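Ethylbenzene dehydrogenase alpha-subunit (Aromatoleum aromaticum, PDB 2IVF) belongs to the molybdopterin oxidoreductase family and carries molybdenum, two pterin guanine dinucleotide groups and an iron-sulfur cluster in one large subunit. Local coordinates at residues 300-308 against 828-836; 445-453 against 962-970. One frame throughout, in Å; residues are numbered along the deposited sequence.

From the N terminus the chain first reaches 300-308, a turn and helix start that follow the edge strand 294-296 of the four-stranded parallel sheet. It then passes through 440-444, the other edge strand, into loop 445-453. Contact 1 closes a loop when 828-836 returns to 300-308, ahead of strand 843-846. Contact 2 closes the second when 962-970 meets 445-453 as the chain enters strand 969-975. The two closures cross, since their segments alternate along the chain. Both tie the C-terminal region to the parallel-sheet region around MGD, contact 1 near its guanine and contact 2 near its diphosphate; K832 and D833 pack on H453.

Contact 1. Residues 300-308 against 828-836; sequences VGSDAAFWL and LPTHKDTPM. With MGD (2-amino-5,6-dimercapto-7-methyl-3,7,8a,9-tetrahydro-8-oxa-1,3,9,10-tetraaza-anthracen-4-one guanosine dinucleotide), chain M.
With its CG turned anti to the backbone N (chi1 170°), H831 lays its imidazole against the start of helix 303-316, where CE1 comes 3.5 Å from S302 CA and the CB of A305 lies over one face. The same helix start turns D303 the other way: its CG lies beside its own N (chi1 -63°), and the carboxylate reaches the guanine of MGD. There N1 gives a nearly straight bond to OD1 (2.8 Å, 176°) and N2 a more bent one to OD2 (2.6 Å). An aspartate suits this guanine end of the MGD pocket because its two oxygens match the paired N-H donors of the base, and G301 N also donates to MGD O6 at 2.8 Å; N1, N2 and O6 are thus all met from this one turn.

G301 has positive phi, which favours glycine, and its CA lies 4.0 Å from T834 OG1. Its carbonyl faces the 828-836 loop through two waters: one, held by G301 O and A304 N, also lies 2.9 Å from H831 ND1 in the plane of the ring; the other donates to both G301 O and K832 O. Small side chains let the loop come close, A304 CB lying 3.4 Å from T830 O. One turn further on, L308 adds branched apolar bulk, its CD1 3.5 Å from T830 CA and its CD2 beside P829 CB, the two side chains crossing at about a right angle.

K844 of strand 843-846 bonds T834 OG1 and V300 O. H408 of helix 401-408 bonds P829 O, and Y412 bonds H831 N. Helix 454-467 packs on A304, W307 and P829, while helix 414-421 touches S302, A305 and F306.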
loop_
_atom_site.group_PDB
_atom_site.type_symbol
_atom_site.label_atom_id
_atom_site.label_comp_id
_atom_site.label_asym_id
_atom_site.label_seq_id
_atom_site.Cartn_x
_atom_site.Cartn_y
_atom_site.Cartn_z
ATOM N N VAL A 300 19.356 -13.975 2.094
ATOM C CA VAL A 300 18.013 -14.502 1.781
ATOM C C VAL A 300 17.966 -15.967 2.192
ATOM O O VAL A 300 18.818 -16.712 1.802
ATOM C CB VAL A 300 17.689 -14.387 0.296
ATOM C CG1 VAL A 300 16.353 -15.002 0.031
ATOM C CG2 VAL A 300 17.751 -12.901 -0.154
ATOM N N GLY A 301 16.980 -16.347 3.018
ATOM C CA GLY A 301 16.766 -17.719 3.410
ATOM C C GLY A 301 17.636 -18.294 4.514
ATOM O O GLY A 301 17.512 -19.471 4.834
ATOM N N SER A 302 18.520 -17.479 5.091
ATOM C CA SER A 302 19.460 -17.952 6.079
ATOM C C SER A 302 19.066 -17.720 7.531
ATOM O O SER A 302 19.921 -17.925 8.419
ATOM C CB SER A 302 20.830 -17.306 5.862
ATOM O OG SER A 302 20.791 -15.916 6.114
ATOM N N ASP A 303 17.835 -17.257 7.781
ATOM C CA ASP A 303 17.413 -16.900 9.127
ATOM C C ASP A 303 17.629 -17.956 10.206
ATOM O O ASP A 303 17.879 -17.613 11.367
ATOM C CB ASP A 303 15.941 -16.503 9.150
ATOM C CG ASP A 303 15.648 -15.285 8.317
ATOM O OD1 ASP A 303 16.051 -15.243 7.121
ATOM O OD2 ASP A 303 14.938 -14.394 8.831
ATOM N N ALA A 304 17.495 -19.233 9.859
ATOM C CA ALA A 304 17.740 -20.310 10.836
ATOM C C ALA A 304 19.100 -20.160 11.472
ATOM O O ALA A 304 19.247 -20.343 12.672
ATOM C CB ALA A 304 17.647 -21.662 10.195
ATOM N N ALA A 305 20.118 -19.891 10.654
ATOM C CA ALA A 305 21.471 -19.792 11.181
ATOM C C ALA A 305 21.537 -18.634 12.191
ATOM O O ALA A 305 22.256 -18.697 13.194
ATOM C CB ALA A 305 22.484 -19.623 10.040
ATOM N N PHE A 306 20.852 -17.549 11.888
ATOM C CA PHE A 306 20.853 -16.400 12.811
ATOM C C PHE A 306 20.259 -16.836 14.140
ATOM O O PHE A 306 20.858 -16.663 15.200
ATOM C CB PHE A 306 20.149 -15.190 12.209
ATOM C CG PHE A 306 19.854 -14.093 13.217
ATOM C CD1 PHE A 306 20.844 -13.204 13.631
ATOM C CD2 PHE A 306 18.603 -13.976 13.769
ATOM C CE1 PHE A 306 20.564 -12.232 14.588
ATOM C CE2 PHE A 306 18.340 -13.032 14.720
ATOM C CZ PHE A 306 19.321 -12.152 15.122
ATOM N N TRP A 307 19.098 -17.454 14.084
ATOM C CA TRP A 307 18.376 -17.784 15.296
ATOM C C TRP A 307 19.035 -18.933 16.048
ATOM O O TRP A 307 19.043 -18.926 17.276
ATOM C CB TRP A 307 16.918 -18.104 15.016
ATOM C CG TRP A 307 16.141 -16.948 14.670
ATOM C CD1 TRP A 307 15.680 -16.636 13.459
ATOM C CD2 TRP A 307 15.724 -15.914 15.552
ATOM N NE1 TRP A 307 14.995 -15.458 13.501
ATOM C CE2 TRP A 307 14.996 -14.998 14.792
ATOM C CE3 TRP A 307 15.886 -15.678 16.928
ATOM C CZ2 TRP A 307 14.433 -13.852 15.344
ATOM C CZ3 TRP A 307 15.325 -14.530 17.468
ATOM C CH2 TRP A 307 14.595 -13.654 16.683
ATOM N N LEU A 308 19.672 -19.840 15.337
ATOM C CA LEU A 308 20.413 -20.876 16.024
ATOM C C LEU A 308 21.669 -20.250 16.711
ATOM O O LEU A 308 22.096 -20.675 17.786
ATOM C CB LEU A 308 20.778 -21.973 15.042
ATOM C CG LEU A 308 19.570 -22.766 14.504
ATOM C CD1 LEU A 308 19.964 -23.713 13.354
ATOM C CD2 LEU A 308 18.904 -23.563 15.645
ATOM N N LEU A 828 16.220 -31.679 14.233
ATOM C CA LEU A 828 16.328 -30.432 14.981
ATOM C C LEU A 828 16.243 -29.241 14.041
ATOM O O LEU A 828 16.551 -29.365 12.848
ATOM C CB LEU A 828 17.658 -30.368 15.753
ATOM C CG LEU A 828 17.810 -31.196 17.036
ATOM C CD1 LEU A 828 19.259 -31.141 17.535
ATOM C CD2 LEU A 828 16.812 -30.717 18.151
ATOM N N PRO A 829 15.884 -28.067 14.583
ATOM C CA PRO A 829 15.968 -26.880 13.726
ATOM C C PRO A 829 17.420 -26.753 13.244
ATOM O O PRO A 829 18.346 -27.092 13.957
ATOM C CB PRO A 829 15.582 -25.724 14.645
ATOM C CG PRO A 829 14.935 -26.376 15.847
ATOM C CD PRO A 829 15.512 -27.730 15.971
ATOM N N THR A 830 17.584 -26.318 12.009
ATOM C CA THR A 830 18.858 -26.375 11.349
ATOM C C THR A 830 18.783 -25.421 10.183
ATOM O O THR A 830 17.684 -25.079 9.731
ATOM C CB THR A 830 19.176 -27.772 10.855
ATOM O OG1 THR A 830 20.569 -27.815 10.524
ATOM C CG2 THR A 830 18.311 -28.113 9.628
ATOM N N HIS A 831 19.951 -24.977 9.729
ATOM C CA HIS A 831 20.032 -24.089 8.577
ATOM C C HIS A 831 20.267 -24.912 7.293
ATOM O O HIS A 831 21.175 -25.780 7.232
ATOM C CB HIS A 831 21.183 -23.101 8.713
ATOM C CG HIS A 831 21.426 -22.343 7.450
ATOM N ND1 HIS A 831 20.427 -21.627 6.829
ATOM C CD2 HIS A 831 22.503 -22.271 6.639
ATOM C CE1 HIS A 831 20.894 -21.115 5.702
ATOM N NE2 HIS A 831 22.152 -21.478 5.571
ATOM N N LYS A 832 19.399 -24.688 6.314
ATOM C CA LYS A 832 19.609 -25.170 4.950
ATOM C C LYS A 832 19.464 -24.004 4.039
ATOM O O LYS A 832 18.495 -23.265 4.150
ATOM C CB LYS A 832 18.582 -26.221 4.539
ATOM C CG LYS A 832 18.783 -27.598 5.232
ATOM C CD LYS A 832 17.731 -28.632 4.737
ATOM C CE LYS A 832 17.890 -30.047 5.295
ATOM N NZ LYS A 832 16.863 -30.921 4.658
ATOM N N ASP A 833 20.409 -23.840 3.124
ATOM C CA ASP A 833 20.269 -22.788 2.139
ATOM C C ASP A 833 19.116 -23.084 1.169
ATOM O O ASP A 833 18.711 -24.239 0.957
ATOM C CB ASP A 833 21.597 -22.407 1.480
ATOM C CG ASP A 833 22.452 -21.457 2.398
ATOM O OD1 ASP A 833 23.595 -21.801 2.696
ATOM O OD2 ASP A 833 21.979 -20.371 2.851
ATOM N N THR A 834 18.487 -22.020 0.688
ATOM C CA THR A 834 17.433 -22.176 -0.304
ATOM C C THR A 834 17.886 -23.091 -1.409
ATOM O O THR A 834 19.015 -22.946 -1.907
ATOM C CB THR A 834 17.149 -20.829 -0.957
ATOM O OG1 THR A 834 17.135 -19.823 0.068
ATOM C CG2 THR A 834 15.812 -20.877 -1.728
ATOM N N PRO A 835 17.043 -24.057 -1.809
ATOM C CA PRO A 835 17.360 -24.846 -2.989
ATOM C C PRO A 835 17.563 -23.953 -4.221
ATOM O O PRO A 835 17.041 -22.851 -4.264
ATOM C CB PRO A 835 16.124 -25.698 -3.140
ATOM C CG PRO A 835 15.680 -25.912 -1.766
ATOM C CD PRO A 835 15.809 -24.545 -1.170
ATOM N N MET A 836 18.367 -24.406 -5.164
ATOM C CA MET A 836 18.677 -23.640 -6.373
ATOM C C MET A 836 17.533 -23.759 -7.377
ATOM O O MET A 836 17.684 -24.213 -8.499
ATOM C CB MET A 836 20.033 -24.093 -6.962
ATOM C CG MET A 836 21.214 -23.520 -6.116
ATOM S SD MET A 836 22.819 -24.003 -6.753
ATOM C CE MET A 836 23.019 -22.681 -7.960
HETATM P PB MGD M . 5.857 -9.671 2.942
HETATM O O1B MGD M . 5.279 -8.466 2.287
HETATM O O2B MGD M . 6.055 -10.846 2.053
HETATM O O3B MGD M . 5.090 -10.198 4.215
HETATM O O3A MGD M . 2.864 -8.975 4.402
HETATM P PA MGD M . 4.116 -9.442 5.273
HETATM O O1A MGD M . 4.695 -8.213 5.826
HETATM O O2A MGD M . 3.719 -10.490 6.195
HETATM O "O5'" MGD M . 7.281 -9.304 3.594
HETATM C "C5'" MGD M . 8.279 -8.668 2.781
HETATM C "C4'" MGD M . 9.629 -8.703 3.491
HETATM O "O4'" MGD M . 10.111 -10.038 3.553
HETATM C "C3'" MGD M . 10.556 -8.033 2.503
HETATM O "O3'" MGD M . 10.606 -6.654 2.850
HETATM C "C2'" MGD M . 11.891 -8.747 2.752
HETATM O "O2'" MGD M . 12.838 -7.823 3.320
HETATM C "C1'" MGD M . 11.524 -9.864 3.744
HETATM N N9 MGD M . 12.233 -11.107 3.357
HETATM C C8 MGD M . 12.225 -11.739 2.173
HETATM N N7 MGD M . 12.954 -12.859 2.230
HETATM C C5 MGD M . 13.422 -12.938 3.502
HETATM C C6 MGD M . 14.240 -13.804 4.213
HETATM O O6 MGD M . 14.785 -14.811 3.744
HETATM N N1 MGD M . 14.475 -13.511 5.559
HETATM C C2 MGD M . 13.968 -12.391 6.235
HETATM N N2 MGD M . 14.273 -12.181 7.561
HETATM N N3 MGD M . 13.161 -11.581 5.535
HETATM C C4 MGD M . 12.916 -11.826 4.212
HETATM C C10 MGD M . 2.089 -9.884 3.710
HETATM C C11 MGD M . 0.637 -9.586 3.994
HETATM O O11 MGD M . 0.395 -8.292 3.622
HETATM C C12 MGD M . -0.358 -10.564 3.352
HETATM S S12 MGD M . 0.015 -12.271 3.153
HETATM C C13 MGD M . -1.577 -10.102 2.924
HETATM S S13 MGD M . -2.707 -11.212 2.227
HETATM C C14 MGD M . -1.924 -8.657 3.034
HETATM N N15 MGD M . -1.697 -8.063 1.685
HETATM C C16 MGD M . -1.346 -6.709 1.531
HETATM C C17 MGD M . -1.270 -6.090 0.310
HETATM O O17 MGD M . -1.492 -6.715 -0.755
HETATM N N18 MGD M . -0.903 -4.729 0.280
HETATM C C19 MGD M . -0.645 -4.008 1.405
HETATM N N19 MGD M . -0.297 -2.713 1.261
HETATM N N20 MGD M . -0.693 -4.658 2.577
HETATM C C21 MGD M . -1.060 -5.946 2.659
HETATM N N22 MGD M . -1.114 -6.588 3.892
HETATM C C23 MGD M . -0.939 -8.003 4.043
HETATM O O HOH W 1 17.719 -20.651 7.313
HETATM O O HOH W 2 16.658 -21.511 3.415
#

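Contact 2. Residues 445-453 against 962-970; sequences GFSSAKSYH and APVTDRGVR. With MGD (2-amino-5,6-dimercapto-7-methyl-3,7,8a,9-tetrahydro-8-oxa-1,3,9,10-tetraaza-anthracen-4-one guanosine dinucleotide), chain M.
In the molybdopterin oxidoreductase fold, this contact forms part of the diphosphate site of MGD, where the loop leaving strand 440-444 of the parallel sheet meets the approach to strand 969-975. The loop runs through two type I turns, G445 to S448 and S448 to S451. G445, having no side chain, lets the backbone come against the phosphate, its CA 3.1 Å from MGD O2A, the oxygen to which F446 N donates (2.9 Å).

R967 joins both segments to MGD, and its NH2 also bonds the second ligand, MD1, so the contact lies between the two. Its N donates to K450 O at 2.9 Å, and its side chain, bent at chi2 (-74°), runs alongside that of K450 in the same direction. The aliphatic CD of K450 lies over one guanidinium face, a place for a long chain whose ammonium can pass on to F446 O, G222 and the salt bridge with D223. D966 OD1 takes R967 NH1 through its syn lone pair (2.7 Å), while OD2 is salt-bridged to R615; these carboxylate contacts probably help fix the guanidinium.

T965 CG2 packs 3.6 Å from Y452 CA, and a water links Y452 N to T965 O and R967 O. S447 OG receives R967 NE in the guanidinium plane (2.8 Å, 166°) and lies 2.7 Å from MGD O2B, to which R967 NH2 donates at 2.8 Å.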
loop_
_atom_site.group_PDB
_atom_site.type_symbol
_atom_site.label_atom_id
_atom_site.label_comp_id
_atom_site.label_asym_id
_atom_site.label_seq_id
_atom_site.Cartn_x
_atom_site.Cartn_y
_atom_site.Cartn_z
ATOM N N GLY A 445 6.318 -12.410 9.160
ATOM C CA GLY A 445 5.436 -12.204 8.050
ATOM C C GLY A 445 5.398 -13.393 7.144
ATOM O O GLY A 445 6.046 -14.415 7.353
ATOM N N PHE A 446 4.678 -13.218 6.076
ATOM C CA PHE A 446 4.354 -14.357 5.238
ATOM C C PHE A 446 5.364 -14.605 4.142
ATOM O O PHE A 446 5.217 -15.565 3.359
ATOM C CB PHE A 446 2.917 -14.248 4.745
ATOM C CG PHE A 446 1.889 -14.473 5.821
ATOM C CD1 PHE A 446 1.726 -15.730 6.406
ATOM C CD2 PHE A 446 1.086 -13.436 6.253
ATOM C CE1 PHE A 446 0.761 -15.949 7.414
ATOM C CE2 PHE A 446 0.109 -13.657 7.262
ATOM C CZ PHE A 446 -0.034 -14.917 7.831
ATOM N N SER A 447 6.459 -13.838 4.146
ATOM C CA SER A 447 7.625 -14.261 3.383
ATOM C C SER A 447 8.248 -15.509 3.976
ATOM O O SER A 447 9.002 -16.192 3.292
ATOM C CB SER A 447 8.671 -13.156 3.320
ATOM O OG SER A 447 8.358 -12.227 2.286
ATOM N N SER A 448 8.007 -15.788 5.253
ATOM C CA SER A 448 8.576 -17.027 5.836
ATOM C C SER A 448 7.957 -18.230 5.138
ATOM O O SER A 448 8.643 -19.215 4.699
ATOM C CB SER A 448 8.275 -17.094 7.336
ATOM O OG SER A 448 8.860 -18.272 7.907
ATOM N N ALA A 449 6.633 -18.201 5.032
ATOM C CA ALA A 449 5.959 -19.356 4.399
ATOM C C ALA A 449 6.320 -19.470 2.936
ATOM O O ALA A 449 6.287 -20.539 2.363
ATOM C CB ALA A 449 4.458 -19.251 4.528
ATOM N N LYS A 450 6.685 -18.360 2.318
ATOM C CA LYS A 450 7.083 -18.376 0.934
ATOM C C LYS A 450 8.559 -18.663 0.772
ATOM O O LYS A 450 9.112 -18.438 -0.301
ATOM C CB LYS A 450 6.707 -17.055 0.313
ATOM C CG LYS A 450 5.195 -16.860 0.343
ATOM C CD LYS A 450 4.781 -15.455 -0.035
ATOM C CE LYS A 450 3.317 -15.216 0.145
ATOM N NZ LYS A 450 2.913 -15.105 1.557
ATOM N N SER A 451 9.218 -19.146 1.823
ATOM C CA SER A 451 10.604 -19.608 1.709
ATOM C C SER A 451 10.559 -21.118 1.797
ATOM O O SER A 451 9.844 -21.658 2.615
ATOM C CB SER A 451 11.479 -19.044 2.821
ATOM O OG SER A 451 11.362 -17.615 2.912
ATOM N N TYR A 452 11.344 -21.794 0.979
ATOM C CA TYR A 452 11.316 -23.263 0.935
ATOM C C TYR A 452 11.447 -23.872 2.326
ATOM O O TYR A 452 10.703 -24.799 2.704
ATOM C CB TYR A 452 12.454 -23.744 0.068
ATOM C CG TYR A 452 12.413 -25.187 -0.363
ATOM C CD1 TYR A 452 12.863 -26.189 0.482
ATOM C CD2 TYR A 452 12.011 -25.541 -1.645
ATOM C CE1 TYR A 452 12.887 -27.533 0.062
ATOM C CE2 TYR A 452 12.035 -26.877 -2.065
ATOM C CZ TYR A 452 12.456 -27.860 -1.213
ATOM O OH TYR A 452 12.520 -29.196 -1.668
ATOM N N HIS A 453 12.405 -23.336 3.072
ATOM C CA HIS A 453 12.715 -23.802 4.405
ATOM C C HIS A 453 12.201 -22.820 5.478
ATOM O O HIS A 453 12.805 -22.705 6.544
ATOM C CB HIS A 453 14.239 -23.960 4.561
ATOM C CG HIS A 453 14.815 -25.043 3.719
ATOM N ND1 HIS A 453 14.371 -26.339 3.799
ATOM C CD2 HIS A 453 15.758 -25.025 2.748
ATOM C CE1 HIS A 453 15.021 -27.082 2.923
ATOM N NE2 HIS A 453 15.875 -26.315 2.274
ATOM N N ALA A 962 2.834 -26.445 0.575
ATOM C CA ALA A 962 2.434 -25.213 -0.114
ATOM C C ALA A 962 3.325 -24.930 -1.335
ATOM O O ALA A 962 4.544 -24.873 -1.242
ATOM C CB ALA A 962 2.446 -24.027 0.866
ATOM N N PRO A 963 2.705 -24.750 -2.512
ATOM C CA PRO A 963 3.450 -24.505 -3.759
ATOM C C PRO A 963 3.820 -23.045 -3.948
ATOM O O PRO A 963 3.502 -22.435 -4.980
ATOM C CB PRO A 963 2.449 -24.958 -4.812
ATOM C CG PRO A 963 1.137 -24.495 -4.200
ATOM C CD PRO A 963 1.254 -24.800 -2.739
ATOM N N VAL A 964 4.535 -22.501 -2.966
ATOM C CA VAL A 964 4.547 -21.050 -2.706
ATOM C C VAL A 964 5.945 -20.516 -2.439
ATOM O O VAL A 964 6.099 -19.375 -2.074
ATOM C CB VAL A 964 3.671 -20.692 -1.504
ATOM C CG1 VAL A 964 2.177 -21.138 -1.723
ATOM C CG2 VAL A 964 4.252 -21.241 -0.163
ATOM N N THR A 965 6.937 -21.377 -2.616
ATOM C CA THR A 965 8.311 -21.173 -2.156
ATOM C C THR A 965 9.120 -20.310 -3.110
ATOM O O THR A 965 10.204 -20.681 -3.548
ATOM C CB THR A 965 8.992 -22.517 -2.002
ATOM O OG1 THR A 965 8.968 -23.207 -3.259
ATOM C CG2 THR A 965 8.219 -23.369 -0.929
ATOM N N ASP A 966 8.604 -19.136 -3.384
ATOM C CA ASP A 966 9.200 -18.244 -4.354
ATOM C C ASP A 966 10.356 -17.355 -3.836
ATOM O O ASP A 966 11.084 -16.752 -4.628
ATOM C CB ASP A 966 8.125 -17.343 -4.966
ATOM C CG ASP A 966 7.498 -16.441 -3.969
ATOM O OD1 ASP A 966 8.179 -15.483 -3.496
ATOM O OD2 ASP A 966 6.291 -16.609 -3.728
ATOM N N ARG A 967 10.505 -17.244 -2.516
ATOM C CA ARG A 967 11.459 -16.339 -1.962
ATOM C C ARG A 967 12.832 -17.005 -2.040
ATOM O O ARG A 967 13.067 -18.087 -1.439
ATOM C CB ARG A 967 11.079 -16.002 -0.509
ATOM C CG ARG A 967 9.714 -15.372 -0.304
ATOM C CD ARG A 967 9.735 -13.896 -0.778
ATOM N NE ARG A 967 8.603 -13.114 -0.312
ATOM C CZ ARG A 967 7.499 -12.850 -0.999
ATOM N NH1 ARG A 967 7.321 -13.300 -2.228
ATOM N NH2 ARG A 967 6.559 -12.101 -0.451
ATOM N N GLY A 968 13.726 -16.403 -2.831
ATOM C CA GLY A 968 15.062 -16.907 -2.976
ATOM C C GLY A 968 15.262 -17.712 -4.242
ATOM O O GLY A 968 16.322 -18.271 -4.464
ATOM N N VAL A 969 14.226 -17.786 -5.081
ATOM C CA VAL A 969 14.383 -18.388 -6.384
ATOM C C VAL A 969 15.534 -17.685 -7.108
ATOM O O VAL A 969 15.785 -16.474 -6.924
ATOM C CB VAL A 969 13.080 -18.361 -7.170
ATOM C CG1 VAL A 969 13.308 -18.676 -8.704
ATOM C CG2 VAL A 969 12.105 -19.402 -6.539
ATOM N N ARG A 970 16.250 -18.452 -7.900
ATOM C CA ARG A 970 17.369 -17.931 -8.621
ATOM C C ARG A 970 16.944 -17.282 -9.923
ATOM O O ARG A 970 16.210 -17.868 -10.715
ATOM C CB ARG A 970 18.351 -19.054 -8.945
ATOM C CG ARG A 970 18.968 -19.713 -7.717
ATOM C CD ARG A 970 19.518 -18.717 -6.706
ATOM N NE ARG A 970 20.280 -19.317 -5.605
ATOM C CZ ARG A 970 21.607 -19.558 -5.631
ATOM N NH1 ARG A 970 22.368 -19.284 -6.687
ATOM N NH2 ARG A 970 22.216 -20.088 -4.576
HETATM P PB MGD M . 5.857 -9.671 2.942
HETATM O O1B MGD M . 5.279 -8.466 2.287
HETATM O O2B MGD M . 6.055 -10.846 2.053
HETATM O O3B MGD M . 5.090 -10.198 4.215
HETATM O O3A MGD M . 2.864 -8.975 4.402
HETATM P PA MGD M . 4.116 -9.442 5.273
HETATM O O1A MGD M . 4.695 -8.213 5.826
HETATM O O2A MGD M . 3.719 -10.490 6.195
HETATM O "O5'" MGD M . 7.281 -9.304 3.594
HETATM C "C5'" MGD M . 8.279 -8.668 2.781
HETATM C "C4'" MGD M . 9.629 -8.703 3.491
HETATM O "O4'" MGD M . 10.111 -10.038 3.553
HETATM C "C3'" MGD M . 10.556 -8.033 2.503
HETATM O "O3'" MGD M . 10.606 -6.654 2.850
HETATM C "C2'" MGD M . 11.891 -8.747 2.752
HETATM O "O2'" MGD M . 12.838 -7.823 3.320
HETATM C "C1'" MGD M . 11.524 -9.864 3.744
HETATM N N9 MGD M . 12.233 -11.107 3.357
HETATM C C8 MGD M . 12.225 -11.739 2.173
HETATM N N7 MGD M . 12.954 -12.859 2.230
HETATM C C5 MGD M . 13.422 -12.938 3.502
HETATM C C6 MGD M . 14.240 -13.804 4.213
HETATM O O6 MGD M . 14.785 -14.811 3.744
HETATM N N1 MGD M . 14.475 -13.511 5.559
HETATM C C2 MGD M . 13.968 -12.391 6.235
HETATM N N2 MGD M . 14.273 -12.181 7.561
HETATM N N3 MGD M . 13.161 -11.581 5.535
HETATM C C4 MGD M . 12.916 -11.826 4.212
HETATM C C10 MGD M . 2.089 -9.884 3.710
HETATM C C11 MGD M . 0.637 -9.586 3.994
HETATM O O11 MGD M . 0.395 -8.292 3.622
HETATM C C12 MGD M . -0.358 -10.564 3.352
HETATM S S12 MGD M . 0.015 -12.271 3.153
HETATM C C13 MGD M . -1.577 -10.102 2.924
HETATM S S13 MGD M . -2.707 -11.212 2.227
HETATM C C14 MGD M . -1.924 -8.657 3.034
HETATM N N15 MGD M . -1.697 -8.063 1.685
HETATM C C16 MGD M . -1.346 -6.709 1.531
HETATM C C17 MGD M . -1.270 -6.090 0.310
HETATM O O17 MGD M . -1.492 -6.715 -0.755
HETATM N N18 MGD M . -0.903 -4.729 0.280
HETATM C C19 MGD M . -0.645 -4.008 1.405
HETATM N N19 MGD M . -0.297 -2.713 1.261
HETATM N N20 MGD M . -0.693 -4.658 2.577
HETATM C C21 MGD M . -1.060 -5.946 2.659
HETATM N N22 MGD M . -1.114 -6.588 3.892
HETATM C C23 MGD M . -0.939 -8.003 4.043
HETATM O O HOH W 3 12.265 -20.512 -1.472
#